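Local coordinates for protein kunitz-type serine protease inhibitor homolog calcicludine (PDB 5YV7) that blocks L-type calcium channels as a mamba-venom toxin built on the Kunitz (pancreatic trypsin inhibitor) fold, at residues E52-K55 with K56-K60. Residues are numbered along the deposited sequence; the frame is centred on the assembly and turned at random.
Sequences ECRK and KCLGK
Glu52 and Lys56, one turn apart on the C-terminal helix, run side by side in the same direction and join at their ends: Lys56 NZ sits 2.8 Å from Glu52 OE1, a salt bridge made through the anti lone pair of that oxygen. Glu52 reaches it with an extended chain, CG anti to the backbone N (chi1 -177°), and Lys56 CE packs 3.7 Å from Glu52 CG on the way. Beside this pair Cys57 N donates to Cys53 O. Cys53 SG and Cys57 SG, 4.2 Å apart, are not bonded to each other; Cys53 is tied to Cys32 and Cys57 to Cys7, with Phe25 and Phe47 packed against both. Arg54 and Leu58 also lie alongside each other, Arg54 CG 4.0 Å from Leu58 CD1. Arg54 O takes Leu58 N at 3.0 Å and Lys60 N at 3.1 Å from opposite faces of its carbonyl plane, the latter closing a wider turn in which Gly59, at positive phi (82°), is the first residue to leave helical angles. Two disulfides thus pin the buried side of the helix and a doubly gripped carbonyl ties down its last turn, while the salt bridge would partly offset the charge of Lys56 in this lysine-rich tail.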
loop_
_atom_site.group_PDB
_atom_site.type_symbol
_atom_site.label_atom_id
_atom_site.label_comp_id
_atom_site.label_asym_id
_atom_site.label_seq_id
_atom_site.Cartn_x
_atom_site.Cartn_y
_atom_site.Cartn_z
ATOM N N GLU A 52 -4.935 -7.846 -3.852
ATOM C CA GLU A 52 -4.604 -8.041 -2.449
ATOM C C GLU A 52 -4.890 -6.779 -1.648
ATOM O O GLU A 52 -5.393 -6.855 -0.521
ATOM C CB GLU A 52 -3.141 -8.458 -2.305
ATOM C CG GLU A 52 -2.721 -8.752 -0.879
ATOM C CD GLU A 52 -1.213 -8.608 -0.641
ATOM O OE1 GLU A 52 -0.822 -8.527 0.546
ATOM O OE2 GLU A 52 -0.417 -8.587 -1.617
ATOM N N CYS A 53 -4.611 -5.607 -2.229
ATOM C CA CYS A 53 -4.936 -4.352 -1.556
ATOM C C CYS A 53 -6.445 -4.211 -1.342
ATOM O O CYS A 53 -6.900 -3.849 -0.250
ATOM C CB CYS A 53 -4.387 -3.171 -2.354
ATOM S SG CYS A 53 -4.814 -1.547 -1.663
ATOM N N ARG A 54 -7.241 -4.504 -2.371
ATOM C CA ARG A 54 -8.687 -4.373 -2.233
ATOM C C ARG A 54 -9.240 -5.383 -1.244
ATOM O O ARG A 54 -10.176 -5.079 -0.496
ATOM C CB ARG A 54 -9.361 -4.530 -3.590
ATOM C CG ARG A 54 -9.211 -3.306 -4.445
ATOM C CD ARG A 54 -9.365 -3.642 -5.888
ATOM N NE ARG A 54 -9.563 -2.439 -6.675
ATOM C CZ ARG A 54 -9.508 -2.409 -8.003
ATOM N NH1 ARG A 54 -9.258 -3.518 -8.690
ATOM N NH2 ARG A 54 -9.705 -1.271 -8.643
ATOM N N LYS A 55 -8.672 -6.586 -1.222
ATOM C CA LYS A 55 -9.138 -7.599 -0.287
ATOM C C LYS A 55 -8.923 -7.143 1.148
ATOM O O LYS A 55 -9.845 -7.186 1.971
ATOM C CB LYS A 55 -8.425 -8.924 -0.552
ATOM C CG LYS A 55 -8.776 -10.021 0.442
ATOM C CD LYS A 55 -8.455 -11.396 -0.124
ATOM C CE LYS A 55 -7.592 -12.206 0.826
ATOM N NZ LYS A 55 -7.884 -13.667 0.743
ATOM N N LYS A 56 -7.718 -6.662 1.456
ATOM C CA LYS A 56 -7.382 -6.347 2.838
ATOM C C LYS A 56 -7.942 -4.997 3.267
ATOM O O LYS A 56 -8.456 -4.868 4.379
ATOM C CB LYS A 56 -5.862 -6.387 3.027
ATOM C CG LYS A 56 -5.274 -7.787 2.870
ATOM C CD LYS A 56 -3.917 -7.916 3.530
ATOM C CE LYS A 56 -3.022 -8.927 2.809
ATOM N NZ LYS A 56 -1.591 -8.818 3.239
ATOM N N CYS A 57 -7.867 -3.987 2.408
ATOM C CA CYS A 57 -8.217 -2.633 2.817
ATOM C C CYS A 57 -9.684 -2.299 2.580
ATOM O O CYS A 57 -10.243 -1.470 3.309
ATOM C CB CYS A 57 -7.331 -1.619 2.085
ATOM S SG CYS A 57 -5.591 -1.816 2.505
ATOM N N LEU A 58 -10.317 -2.903 1.572
ATOM C CA LEU A 58 -11.734 -2.679 1.351
ATOM C C LEU A 58 -12.600 -3.831 1.843
ATOM O O LEU A 58 -13.806 -3.645 2.023
ATOM C CB LEU A 58 -12.005 -2.423 -0.139
ATOM C CG LEU A 58 -11.441 -1.099 -0.660
ATOM C CD1 LEU A 58 -11.610 -0.977 -2.172
ATOM C CD2 LEU A 58 -12.090 0.071 0.035
ATOM N N GLY A 59 -12.012 -4.996 2.096
ATOM C CA GLY A 59 -12.807 -6.155 2.427
ATOM C C GLY A 59 -13.378 -6.867 1.229
ATOM O O GLY A 59 -14.279 -7.695 1.387
ATOM N N LYS A 60 -12.879 -6.580 0.031
ATOM C CA LYS A 60 -13.407 -7.203 -1.169
ATOM C C LYS A 60 -13.223 -8.714 -1.150
ATOM O O LYS A 60 -14.132 -9.449 -1.550
ATOM C CB LYS A 60 -12.753 -6.623 -2.416
ATOM C CG LYS A 60 -13.318 -7.204 -3.690
ATOM C CD LYS A 60 -12.812 -6.478 -4.922
ATOM C CE LYS A 60 -13.255 -7.209 -6.171
ATOM N NZ LYS A 60 -12.587 -6.627 -7.342
ATOM O OXT LYS A 60 -12.176 -9.221 -0.740
#